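Local coordinates for protein UDP-glucose 4-epimerase (Brucella ovis, PDB 4WOK) that probably interconverts UDP-glucose and UDP-galactose by inverting the sugar at C4, using a tightly held NAD as the hydride carrier, at residues Arg172-Tyr178 against Gly255-Leu261; Ala79-Phe83 against His243-Val247; Met205-Arg211 against Ala326-Leu332. The protein carries 2 engineered substitutions. All blocks are in the same frame, centred on the assembly; numbering follows the deposited sequence.

In the fold
Contacts 1 and 2 belong to the NAD-binding Rossmann domain, and their centres lie 10 Å apart. Contact 1 pairs strands 172-177 and 257-260 at one edge of the parallel sheet. Contact 2 packs helix 236-251 on strand 79-82 of the same sheet. They touch where L176 CD1 meets H243 ND1 at 3.6 Å, and both reach NAD, through Y178 and F83. Contact 3 lies on the opposite side of the chain's centre, about 33 Å from contact 1 and 31 Å from contact 2, centre to centre. It is nearer the metal: the F330 side chain is about 6 Å from the zinc ion and about 11 Å from NAD.

Contact 1 of 3, residues Arg172-Tyr178 against Gly255-Leu261; sequences RYVALRY and GNLAVNL. With NAD (nicotinamide-adenine-dinucleotide), chain B.
N256 lays its side chain over one face of the Y173 ring. N256 CB sits 4.0 Å from the Y173 ring centroid in a CH-pi contact, and the amide plane is 21° from the ring plane. The Y173 ring stands over its own backbone, with CG between N and the carbonyl carbon (chi1 69°), which brings it beside the asparagine. N256 OD1 also accepts from Y173 N at 3.0 Å. The donor lies above the amide plane. The same side chain thus touches both ring and backbone of Y173.

Beyond it the strands run parallel, and five backbone bonds continue the pairing from L257 N to L261 N. On one face of the sheet L176 and V259 lie side by side, with L176 CD2 3.6 Å from V259 CG2. L261 CD1 crosses to L176 CB at 3.9 Å. V259 packs on helix 304-310.

On the other face R177 stretches its chain from CG to NE back along the strand. A258 CB covers a face of its guanidinium, 3.7 Å from R177 NH2. The charge is met by E159 in a salt bridge, and NH1 bonds Y131. N260 OD1 is bonded to Y131 as well.

Y178 CB packs on L261 CB, while the ring leads away to NAD. Y178 CE2 comes obliquely to within 3.4 Å of NAD C4N and C5N. Y178 OH lies 3.1 Å from NAD O4D and is hydrogen-bonded to S125. The arrangement is that of neighbouring parallel strands at the edge of a Rossmann sheet. NAD lies at the sheet's C-terminal end, reached here by Y178.

Contact 2 of 3, residues Ala79-Phe83 against His243-Val247; sequences AVIHF and HVLAV. With NAD (nicotinamide-adenine-dinucleotide), chain B.
I81 and A79 meet V247 in a helix-on-sheet packing of the Rossmann fold. Strand 79-82 lies inside the parallel sheet, and helix segment 243-247 runs roughly antiparallel to it. The two short axes pass 9.6 Å apart at 151°. Alternate residues of the strand face the helix, and H243 and V247, one turn apart, answer them.

V247 presents both methyls. CG1, anti to the backbone N (chi1 168°), is 4.0 Å from A79 CB. CG2 also touches A79 CB and lies 3.9 Å from I81 CD1. The I81 and V247 side chains cross at about a right angle. The other I81 branch, CG2, comes to the edge of the H243 ring, 3.7 Å from CD2 and near the ring plane.

F83 and H243 reach toward each other from opposite directions. Their planes are 31° apart, and the pair is oblique. F83 puts the CE1 and CZ side of its ring over one face of the imidazole. Two bonds fix the turn of that imidazole, ND1 to L239 O and NE2 to S125 OG. F83 also lines the NAD pocket: NAD C4D sits at the edge of its ring, and its backbone O lies 3.2 Å from NAD C3D.

Contact 3 of 3, residues Met205-Arg211 against Ala326-Leu332; sequences MMAAAGR and AAPHFGL. Engineered in segment 326-332: H329 (natural residue Tyr). With PO4 (phosphate ion), chain D.
M205 packs the end of helix 200-209 on the loop after helix 319-326. Its CB touches L332 CD1 at 3.7 Å and F330 CB at 3.8 Å. CG keeps to the same L332 methyl. Beyond CG the chain is extended (chi3 173°), which carries M205 SD past F330 to A327 CA at 3.7 Å. SD also lies beside the F330 ring, 3.8 Å from CD2, an oblique Met-aromatic contact. The methyl CE ends against A326 CB and A327. M206 SD makes a second oblique Met-aromatic contact with the F330 ring, and M206 CG packs on F330 CD1.

The helix closes at G210 with a Schellman motif, and R211 then folds over the loop. Its guanidinium lies flat on the backbone of F330 and G331, with F330 C 3.6 Å from R211 CZ. A water accepts a weak bond from R211 NH2 and donates to P328 O and a phosphate ion, probably from the crystallisation liquor. H329, an engineered residue (Tyr naturally), donates from ND1 to that phosphate's O3 at 2.9 Å.

No direct hydrogen bond crosses this apolar interior. The R211 charge sits over a peptide and may be partly balanced through the water and phosphate.

Contact 1 of 3, residues Arg172-Tyr178 against Gly255-Leu261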
loop_
_atom_site.group_PDB
_atom_site.type_symbol
_atom_site.label_atom_id
_atom_site.label_comp_id
_atom_site.label_asym_id
_atom_site.label_seq_id
_atom_site.Cartn_x
_atom_site.Cartn_y
_atom_site.Cartn_z
ATOM N N ARG A 172 -10.242 -18.144 1.300
ATOM C CA ARG A 172 -9.412 -18.010 0.107
ATOM C C ARG A 172 -8.829 -16.608 0.059
ATOM O O ARG A 172 -9.528 -15.634 0.359
ATOM C CB ARG A 172 -10.218 -18.291 -1.160
ATOM C CG ARG A 172 -10.819 -19.700 -1.196
ATOM C CD ARG A 172 -11.481 -20.017 -2.531
ATOM N NE ARG A 172 -12.620 -19.147 -2.817
ATOM C CZ ARG A 172 -13.870 -19.394 -2.430
ATOM N NH1 ARG A 172 -14.152 -20.490 -1.735
ATOM N NH2 ARG A 172 -14.843 -18.547 -2.744
ATOM N N TYR A 173 -7.563 -16.486 -0.323
ATOM C CA TYR A 173 -6.933 -15.176 -0.220
ATOM C C TYR A 173 -5.817 -14.936 -1.197
ATOM O O TYR A 173 -5.247 -15.864 -1.758
ATOM C CB TYR A 173 -6.380 -14.962 1.196
ATOM C CG TYR A 173 -5.193 -15.839 1.512
ATOM C CD1 TYR A 173 -5.372 -17.126 2.001
ATOM C CD2 TYR A 173 -3.892 -15.380 1.327
ATOM C CE1 TYR A 173 -4.293 -17.934 2.300
ATOM C CE2 TYR A 173 -2.806 -16.181 1.613
ATOM C CZ TYR A 173 -3.014 -17.460 2.103
ATOM O OH TYR A 173 -1.937 -18.267 2.398
ATOM N N VAL A 174 -5.499 -13.657 -1.354
ATOM C CA VAL A 174 -4.330 -13.205 -2.083
ATOM C C VAL A 174 -3.690 -12.154 -1.208
ATOM O O VAL A 174 -4.356 -11.192 -0.817
ATOM C CB VAL A 174 -4.672 -12.597 -3.451
ATOM C CG1 VAL A 174 -3.421 -12.009 -4.120
ATOM C CG2 VAL A 174 -5.331 -13.634 -4.358
ATOM N N ALA A 175 -2.419 -12.347 -0.883
ATOM C CA ALA A 175 -1.669 -11.346 -0.143
ATOM C C ALA A 175 -0.810 -10.600 -1.145
ATOM O O ALA A 175 -0.133 -11.218 -1.963
ATOM C CB ALA A 175 -0.818 -11.988 0.954
ATOM N N LEU A 176 -0.853 -9.272 -1.096
ATOM C CA LEU A 176 -0.118 -8.460 -2.056
ATOM C C LEU A 176 0.950 -7.643 -1.342
ATOM O O LEU A 176 0.641 -6.821 -0.476
ATOM C CB LEU A 176 -1.072 -7.547 -2.830
ATOM C CG LEU A 176 -2.142 -8.256 -3.670
ATOM C CD1 LEU A 176 -3.130 -7.244 -4.242
ATOM C CD2 LEU A 176 -1.525 -9.096 -4.798
ATOM N N ARG A 177 2.205 -7.881 -1.717
ATOM C CA ARG A 177 3.350 -7.256 -1.069
ATOM C C ARG A 177 3.956 -6.179 -1.969
ATOM O O ARG A 177 4.211 -6.416 -3.151
ATOM C CB ARG A 177 4.421 -8.307 -0.726
ATOM C CG ARG A 177 3.929 -9.490 0.102
ATOM C CD ARG A 177 5.037 -10.535 0.270
ATOM N NE ARG A 177 4.602 -11.707 1.027
ATOM C CZ ARG A 177 5.076 -12.938 0.823
ATOM N NH1 ARG A 177 5.996 -13.153 -0.110
ATOM N NH2 ARG A 177 4.638 -13.954 1.553
ATOM N N TYR A 178 4.183 -4.994 -1.414
ATOM C CA TYR A 178 4.842 -3.933 -2.171
ATOM C C TYR A 178 5.532 -2.989 -1.208
ATOM O O TYR A 178 5.292 -3.047 0.005
ATOM C CB TYR A 178 3.840 -3.182 -3.056
ATOM C CG TYR A 178 2.578 -2.741 -2.329
ATOM C CD1 TYR A 178 1.511 -3.623 -2.137
ATOM C CD2 TYR A 178 2.450 -1.442 -1.861
ATOM C CE1 TYR A 178 0.368 -3.223 -1.477
ATOM C CE2 TYR A 178 1.308 -1.025 -1.214
ATOM C CZ TYR A 178 0.271 -1.920 -1.017
ATOM O OH TYR A 178 -0.867 -1.505 -0.360
ATOM N N GLY A 255 -6.232 -20.288 -6.935
ATOM C CA GLY A 255 -5.672 -20.711 -5.663
ATOM C C GLY A 255 -5.107 -19.551 -4.858
ATOM O O GLY A 255 -4.914 -18.444 -5.378
ATOM N N ASN A 256 -4.826 -19.806 -3.586
ATOM C CA ASN A 256 -4.286 -18.766 -2.720
ATOM C C ASN A 256 -2.928 -18.297 -3.229
ATOM O O ASN A 256 -2.155 -19.081 -3.781
ATOM C CB ASN A 256 -4.173 -19.272 -1.283
ATOM C CG ASN A 256 -5.505 -19.728 -0.717
ATOM O OD1 ASN A 256 -6.562 -19.184 -1.048
ATOM N ND2 ASN A 256 -5.459 -20.729 0.152
ATOM N N LEU A 257 -2.646 -17.009 -3.065
ATOM C CA LEU A 257 -1.425 -16.425 -3.615
ATOM C C LEU A 257 -0.794 -15.453 -2.636
ATOM O O LEU A 257 -1.489 -14.826 -1.836
ATOM C CB LEU A 257 -1.707 -15.677 -4.917
ATOM C CG LEU A 257 -2.100 -16.389 -6.202
ATOM C CD1 LEU A 257 -2.377 -15.343 -7.276
ATOM C CD2 LEU A 257 -0.999 -17.350 -6.641
ATOM N N ALA A 258 0.525 -15.335 -2.711
ATOM C CA ALA A 258 1.238 -14.210 -2.119
ATOM C C ALA A 258 2.259 -13.739 -3.145
ATOM O O ALA A 258 3.214 -14.460 -3.452
ATOM C CB ALA A 258 1.904 -14.604 -0.808
ATOM N N VAL A 259 2.038 -12.552 -3.709
ATOM C CA VAL A 259 2.919 -12.038 -4.752
ATOM C C VAL A 259 3.368 -10.592 -4.509
ATOM O O VAL A 259 2.665 -9.810 -3.874
ATOM C CB VAL A 259 2.249 -12.121 -6.148
ATOM C CG1 VAL A 259 1.862 -13.565 -6.479
ATOM C CG2 VAL A 259 1.037 -11.218 -6.222
ATOM N N ASN A 260 4.554 -10.269 -5.027
ATOM C CA ASN A 260 5.095 -8.919 -5.037
ATOM C C ASN A 260 4.457 -8.043 -6.108
ATOM O O ASN A 260 4.132 -8.522 -7.195
ATOM C CB ASN A 260 6.602 -8.948 -5.285
ATOM C CG ASN A 260 7.379 -9.619 -4.174
ATOM O OD1 ASN A 260 6.932 -9.679 -3.030
ATOM N ND2 ASN A 260 8.573 -10.115 -4.510
ATOM N N LEU A 261 4.309 -6.757 -5.807
ATOM C CA LEU A 261 3.869 -5.767 -6.785
ATOM C C LEU A 261 4.945 -4.705 -6.959
ATOM O O LEU A 261 5.468 -4.181 -5.978
ATOM C CB LEU A 261 2.559 -5.112 -6.350
ATOM C CG LEU A 261 1.362 -6.034 -6.119
ATOM C CD1 LEU A 261 0.163 -5.229 -5.654
ATOM C CD2 LEU A 261 1.040 -6.813 -7.382
HETATM P PA NAD B . -4.080 5.149 4.701
HETATM O O1A NAD B . -3.881 5.359 6.190
HETATM O O2A NAD B . -4.369 6.254 3.727
HETATM O O5B NAD B . -5.489 4.145 4.601
HETATM C C5B NAD B . -5.675 3.408 5.790
HETATM C C4B NAD B . -7.215 3.345 5.965
HETATM O O4B NAD B . -7.564 2.383 6.969
HETATM C C3B NAD B . -7.582 4.744 6.475
HETATM O O3B NAD B . -8.688 5.187 5.730
HETATM C C2B NAD B . -7.944 4.475 7.957
HETATM O O2B NAD B . -8.916 5.343 8.389
HETATM C C1B NAD B . -8.501 3.008 7.867
HETATM N N9A NAD B . -8.328 2.267 9.131
HETATM C C8A NAD B . -7.167 2.116 9.921
HETATM N N7A NAD B . -7.371 1.341 10.991
HETATM C C5A NAD B . -8.721 0.978 10.895
HETATM C C6A NAD B . -9.540 0.181 11.724
HETATM N N6A NAD B . -9.030 -0.388 12.867
HETATM N N1A NAD B . -10.836 -0.022 11.388
HETATM C C2A NAD B . -11.301 0.576 10.244
HETATM N N3A NAD B . -10.634 1.374 9.361
HETATM C C4A NAD B . -9.328 1.538 9.735
HETATM O O3 NAD B . -2.825 4.185 4.420
HETATM P PN NAD B . -2.617 3.676 2.900
HETATM O O1N NAD B . -3.752 3.788 1.923
HETATM O O2N NAD B . -1.192 4.003 2.617
HETATM O O5D NAD B . -2.287 1.982 2.979
HETATM C C5D NAD B . -3.320 1.271 3.454
HETATM C C4D NAD B . -2.895 -0.192 3.334
HETATM O O4D NAD B . -1.752 -0.287 2.389
HETATM C C3D NAD B . -2.349 -0.679 4.692
HETATM O O3D NAD B . -2.656 -2.035 4.756
HETATM C C2D NAD B . -0.843 -0.467 4.504
HETATM O O2D NAD B . -0.049 -1.303 5.249
HETATM C C1D NAD B . -0.748 -0.984 3.050
HETATM N N1N NAD B . 0.625 -0.559 2.472
HETATM C C2N NAD B . 0.797 0.786 2.153
HETATM C C3N NAD B . 2.049 1.194 1.622
HETATM C C7N NAD B . 2.250 2.645 1.275
HETATM O O7N NAD B . 3.315 3.025 0.780
HETATM N N7N NAD B . 1.220 3.532 1.522
HETATM C C4N NAD B . 3.061 0.247 1.448
HETATM C C5N NAD B . 2.854 -1.091 1.782
HETATM C C6N NAD B . 1.617 -1.493 2.304
#

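Contact 2 of 3, residues Ala79-Phe83 against His243-Val247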
loop_
_atom_site.group_PDB
_atom_site.type_symbol
_atom_site.label_atom_id
_atom_site.label_comp_id
_atom_site.label_asym_id
_atom_site.label_seq_id
_atom_site.Cartn_x
_atom_site.Cartn_y
_atom_site.Cartn_z
ATOM N N ALA A 79 -16.162 -10.210 -2.378
ATOM C CA ALA A 79 -14.779 -10.198 -1.932
ATOM C C ALA A 79 -14.590 -9.090 -0.908
ATOM O O ALA A 79 -15.361 -8.123 -0.879
ATOM C CB ALA A 79 -13.820 -9.988 -3.104
ATOM N N VAL A 80 -13.544 -9.232 -0.096
ATOM C CA VAL A 80 -13.154 -8.224 0.883
ATOM C C VAL A 80 -11.705 -7.822 0.596
ATOM O O VAL A 80 -10.838 -8.681 0.476
ATOM C CB VAL A 80 -13.288 -8.753 2.329
ATOM C CG1 VAL A 80 -12.806 -7.710 3.361
ATOM C CG2 VAL A 80 -14.728 -9.160 2.607
ATOM N N ILE A 81 -11.458 -6.522 0.443
ATOM C CA ILE A 81 -10.098 -6.027 0.279
ATOM C C ILE A 81 -9.713 -5.285 1.563
ATOM O O ILE A 81 -10.397 -4.351 1.980
ATOM C CB ILE A 81 -9.965 -5.109 -0.927
ATOM C CG1 ILE A 81 -10.646 -5.745 -2.152
ATOM C CG2 ILE A 81 -8.495 -4.858 -1.229
ATOM C CD1 ILE A 81 -10.544 -4.887 -3.393
ATOM N N HIS A 82 -8.617 -5.717 2.170
ATOM C CA HIS A 82 -8.249 -5.282 3.511
ATOM C C HIS A 82 -7.074 -4.309 3.437
ATOM O O HIS A 82 -5.927 -4.725 3.285
ATOM C CB HIS A 82 -7.906 -6.501 4.367
ATOM C CG HIS A 82 -7.483 -6.164 5.767
ATOM N ND1 HIS A 82 -7.720 -4.933 6.337
ATOM C CD2 HIS A 82 -6.865 -6.912 6.711
ATOM C CE1 HIS A 82 -7.247 -4.932 7.580
ATOM N NE2 HIS A 82 -6.717 -6.113 7.825
ATOM N N PHE A 83 -7.376 -3.015 3.520
ATOM C CA PHE A 83 -6.363 -1.954 3.586
ATOM C C PHE A 83 -6.243 -1.328 4.979
ATOM O O PHE A 83 -5.471 -0.392 5.174
ATOM C CB PHE A 83 -6.692 -0.800 2.635
ATOM C CG PHE A 83 -6.680 -1.159 1.173
ATOM C CD1 PHE A 83 -5.484 -1.318 0.494
ATOM C CD2 PHE A 83 -7.873 -1.274 0.465
ATOM C CE1 PHE A 83 -5.477 -1.619 -0.884
ATOM C CE2 PHE A 83 -7.869 -1.570 -0.895
ATOM C CZ PHE A 83 -6.670 -1.742 -1.563
ATOM N N HIS A 243 -5.119 -5.135 -7.040
ATOM C CA HIS A 243 -6.037 -5.609 -6.009
ATOM C C HIS A 243 -7.332 -6.077 -6.648
ATOM O O HIS A 243 -7.946 -7.044 -6.187
ATOM C CB HIS A 243 -6.309 -4.520 -4.973
ATOM C CG HIS A 243 -5.184 -4.308 -4.007
ATOM N ND1 HIS A 243 -3.967 -3.781 -4.384
ATOM C CD2 HIS A 243 -5.094 -4.550 -2.675
ATOM C CE1 HIS A 243 -3.176 -3.704 -3.324
ATOM N NE2 HIS A 243 -3.836 -4.162 -2.273
ATOM N N VAL A 244 -7.751 -5.415 -7.729
ATOM C CA VAL A 244 -8.966 -5.865 -8.405
ATOM C C VAL A 244 -8.672 -7.132 -9.225
ATOM O O VAL A 244 -9.504 -8.049 -9.282
ATOM C CB VAL A 244 -9.582 -4.759 -9.300
ATOM C CG1 VAL A 244 -10.789 -5.285 -10.053
ATOM C CG2 VAL A 244 -9.983 -3.559 -8.445
ATOM N N LEU A 245 -7.492 -7.211 -9.839
ATOM C CA LEU A 245 -7.129 -8.457 -10.521
ATOM C C LEU A 245 -7.143 -9.623 -9.521
ATOM O O LEU A 245 -7.547 -10.730 -9.849
ATOM C CB LEU A 245 -5.762 -8.350 -11.186
ATOM C CG LEU A 245 -5.671 -7.571 -12.495
ATOM C CD1 LEU A 245 -4.211 -7.362 -12.848
ATOM C CD2 LEU A 245 -6.397 -8.296 -13.640
ATOM N N ALA A 246 -6.710 -9.356 -8.293
ATOM C CA ALA A 246 -6.698 -10.384 -7.253
ATOM C C ALA A 246 -8.127 -10.843 -6.933
ATOM O O ALA A 246 -8.379 -12.031 -6.707
ATOM C CB ALA A 246 -5.989 -9.857 -5.994
ATOM N N VAL A 247 -9.067 -9.901 -6.936
ATOM C CA VAL A 247 -10.479 -10.243 -6.779
ATOM C C VAL A 247 -10.919 -11.174 -7.910
ATOM O O VAL A 247 -11.578 -12.188 -7.681
ATOM C CB VAL A 247 -11.381 -8.983 -6.769
ATOM C CG1 VAL A 247 -12.848 -9.370 -6.892
ATOM C CG2 VAL A 247 -11.143 -8.126 -5.496
HETATM P PA NAD B . -4.080 5.149 4.701
HETATM O O1A NAD B . -3.881 5.359 6.190
HETATM O O2A NAD B . -4.369 6.254 3.727
HETATM O O5B NAD B . -5.489 4.145 4.601
HETATM C C5B NAD B . -5.675 3.408 5.790
HETATM C C4B NAD B . -7.215 3.345 5.965
HETATM O O4B NAD B . -7.564 2.383 6.969
HETATM C C3B NAD B . -7.582 4.744 6.475
HETATM O O3B NAD B . -8.688 5.187 5.730
HETATM C C2B NAD B . -7.944 4.475 7.957
HETATM O O2B NAD B . -8.916 5.343 8.389
HETATM C C1B NAD B . -8.501 3.008 7.867
HETATM N N9A NAD B . -8.328 2.267 9.131
HETATM C C8A NAD B . -7.167 2.116 9.921
HETATM N N7A NAD B . -7.371 1.341 10.991
HETATM C C5A NAD B . -8.721 0.978 10.895
HETATM C C6A NAD B . -9.540 0.181 11.724
HETATM N N6A NAD B . -9.030 -0.388 12.867
HETATM N N1A NAD B . -10.836 -0.022 11.388
HETATM C C2A NAD B . -11.301 0.576 10.244
HETATM N N3A NAD B . -10.634 1.374 9.361
HETATM C C4A NAD B . -9.328 1.538 9.735
HETATM O O3 NAD B . -2.825 4.185 4.420
HETATM P PN NAD B . -2.617 3.676 2.900
HETATM O O1N NAD B . -3.752 3.788 1.923
HETATM O O2N NAD B . -1.192 4.003 2.617
HETATM O O5D NAD B . -2.287 1.982 2.979
HETATM C C5D NAD B . -3.320 1.271 3.454
HETATM C C4D NAD B . -2.895 -0.192 3.334
HETATM O O4D NAD B . -1.752 -0.287 2.389
HETATM C C3D NAD B . -2.349 -0.679 4.692
HETATM O O3D NAD B . -2.656 -2.035 4.756
HETATM C C2D NAD B . -0.843 -0.467 4.504
HETATM O O2D NAD B . -0.049 -1.303 5.249
HETATM C C1D NAD B . -0.748 -0.984 3.050
HETATM N N1N NAD B . 0.625 -0.559 2.472
HETATM C C2N NAD B . 0.797 0.786 2.153
HETATM C C3N NAD B . 2.049 1.194 1.622
HETATM C C7N NAD B . 2.250 2.645 1.275
HETATM O O7N NAD B . 3.315 3.025 0.780
HETATM N N7N NAD B . 1.220 3.532 1.522
HETATM C C4N NAD B . 3.061 0.247 1.448
HETATM C C5N NAD B . 2.854 -1.091 1.782
HETATM C C6N NAD B . 1.617 -1.493 2.304
#

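Contact 3 of 3, residues Met205-Arg211 against Ala326-Leu332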
loop_
_atom_site.group_PDB
_atom_site.type_symbol
_atom_site.label_atom_id
_atom_site.label_comp_id
_atom_site.label_asym_id
_atom_site.label_seq_id
_atom_site.Cartn_x
_atom_site.Cartn_y
_atom_site.Cartn_z
ATOM N N MET A 205 8.082 16.728 -2.239
ATOM C CA MET A 205 7.250 17.690 -2.960
ATOM C C MET A 205 6.800 18.835 -2.065
ATOM O O MET A 205 6.811 20.006 -2.471
ATOM C CB MET A 205 6.027 16.996 -3.570
ATOM C CG MET A 205 6.385 16.133 -4.747
ATOM S SD MET A 205 4.990 15.231 -5.436
ATOM C CE MET A 205 5.799 14.545 -6.883
ATOM N N MET A 206 6.390 18.495 -0.853
ATOM C CA MET A 206 6.010 19.503 0.120
ATOM C C MET A 206 7.169 20.464 0.361
ATOM O O MET A 206 6.965 21.670 0.456
ATOM C CB MET A 206 5.576 18.851 1.430
ATOM C CG MET A 206 4.232 18.108 1.329
ATOM S SD MET A 206 3.953 17.031 2.752
ATOM C CE MET A 206 3.726 18.251 4.045
ATOM N N ALA A 207 8.377 19.919 0.438
ATOM C CA ALA A 207 9.567 20.742 0.673
ATOM C C ALA A 207 9.820 21.662 -0.531
ATOM O O ALA A 207 10.064 22.850 -0.370
ATOM C CB ALA A 207 10.769 19.866 0.946
ATOM N N ALA A 208 9.732 21.111 -1.738
ATOM C CA ALA A 208 9.890 21.918 -2.951
ATOM C C ALA A 208 8.819 23.006 -3.006
ATOM O O ALA A 208 9.061 24.109 -3.477
ATOM C CB ALA A 208 9.829 21.040 -4.190
ATOM N N ALA A 209 7.637 22.695 -2.486
ATOM C CA ALA A 209 6.518 23.633 -2.511
ATOM C C ALA A 209 6.544 24.648 -1.370
ATOM O O ALA A 209 5.776 25.608 -1.380
ATOM C CB ALA A 209 5.206 22.869 -2.479
ATOM N N GLY A 210 7.410 24.426 -0.383
ATOM C CA GLY A 210 7.551 25.349 0.727
ATOM C C GLY A 210 6.593 25.005 1.846
ATOM O O GLY A 210 6.430 25.768 2.797
ATOM N N ARG A 211 5.948 23.849 1.730
ATOM C CA ARG A 211 5.057 23.375 2.777
ATOM C C ARG A 211 5.869 22.720 3.889
ATOM O O ARG A 211 5.405 22.613 5.022
ATOM C CB ARG A 211 4.019 22.406 2.202
ATOM C CG ARG A 211 3.139 23.065 1.149
ATOM C CD ARG A 211 2.045 22.128 0.646
ATOM N NE ARG A 211 1.079 22.830 -0.203
ATOM C CZ ARG A 211 -0.088 22.320 -0.599
ATOM N NH1 ARG A 211 -0.443 21.097 -0.233
ATOM N NH2 ARG A 211 -0.901 23.032 -1.365
ATOM N N ALA A 326 1.273 13.168 -8.763
ATOM C CA ALA A 326 1.283 13.519 -7.342
ATOM C C ALA A 326 1.470 15.020 -7.114
ATOM O O ALA A 326 0.852 15.604 -6.226
ATOM C CB ALA A 326 2.367 12.742 -6.615
ATOM N N ALA A 327 2.320 15.637 -7.931
ATOM C CA ALA A 327 2.740 17.023 -7.707
ATOM C C ALA A 327 1.603 18.035 -7.447
ATOM O O ALA A 327 1.713 18.843 -6.522
ATOM C CB ALA A 327 3.600 17.486 -8.880
ATOM N N PRO A 328 0.508 17.999 -8.238
ATOM C CA PRO A 328 -0.557 18.986 -7.994
ATOM C C PRO A 328 -1.214 18.895 -6.625
ATOM O O PRO A 328 -1.863 19.851 -6.193
ATOM C CB PRO A 328 -1.584 18.663 -9.089
ATOM C CG PRO A 328 -0.781 18.035 -10.171
ATOM C CD PRO A 328 0.232 17.207 -9.451
ATOM N N HIS A 329 -1.052 17.765 -5.944
ATOM C CA HIS A 329 -1.654 17.609 -4.638
ATOM C C HIS A 329 -0.792 18.175 -3.517
ATOM O O HIS A 329 -1.238 18.258 -2.379
ATOM C CB HIS A 329 -1.950 16.135 -4.378
ATOM C CG HIS A 329 -3.007 15.579 -5.278
ATOM N ND1 HIS A 329 -4.348 15.791 -5.060
ATOM C CD2 HIS A 329 -2.912 14.847 -6.413
ATOM C CE1 HIS A 329 -5.043 15.191 -6.020
ATOM N NE2 HIS A 329 -4.196 14.614 -6.847
ATOM N N PHE A 330 0.431 18.581 -3.831
ATOM C CA PHE A 330 1.312 19.085 -2.787
ATOM C C PHE A 330 1.816 20.486 -3.096
ATOM O O PHE A 330 2.931 20.828 -2.759
ATOM C CB PHE A 330 2.488 18.132 -2.577
ATOM C CG PHE A 330 2.068 16.761 -2.126
ATOM C CD1 PHE A 330 1.639 16.548 -0.821
ATOM C CD2 PHE A 330 2.092 15.698 -3.005
ATOM C CE1 PHE A 330 1.229 15.286 -0.399
ATOM C CE2 PHE A 330 1.686 14.427 -2.594
ATOM C CZ PHE A 330 1.256 14.223 -1.291
ATOM N N GLY A 331 0.978 21.286 -3.740
ATOM C CA GLY A 331 1.282 22.683 -3.971
ATOM C C GLY A 331 2.230 22.943 -5.121
ATOM O O GLY A 331 2.840 24.006 -5.178
ATOM N N LEU A 332 2.358 21.988 -6.037
ATOM C CA LEU A 332 3.245 22.163 -7.184
ATOM C C LEU A 332 2.448 22.197 -8.484
ATOM O O LEU A 332 1.285 21.795 -8.522
ATOM C CB LEU A 332 4.299 21.050 -7.228
ATOM C CG LEU A 332 5.242 21.027 -6.020
ATOM C CD1 LEU A 332 6.147 19.809 -6.035
ATOM C CD2 LEU A 332 6.084 22.312 -5.986
HETATM P P PO4 D . -5.431 18.996 -2.556
HETATM O O1 PO4 D . -6.194 19.439 -3.783
HETATM O O2 PO4 D . -4.409 20.052 -2.166
HETATM O O3 PO4 D . -4.761 17.675 -2.871
HETATM O O4 PO4 D . -6.393 18.802 -1.407
HETATM O O HOH W 1 -2.080 21.323 -3.739
#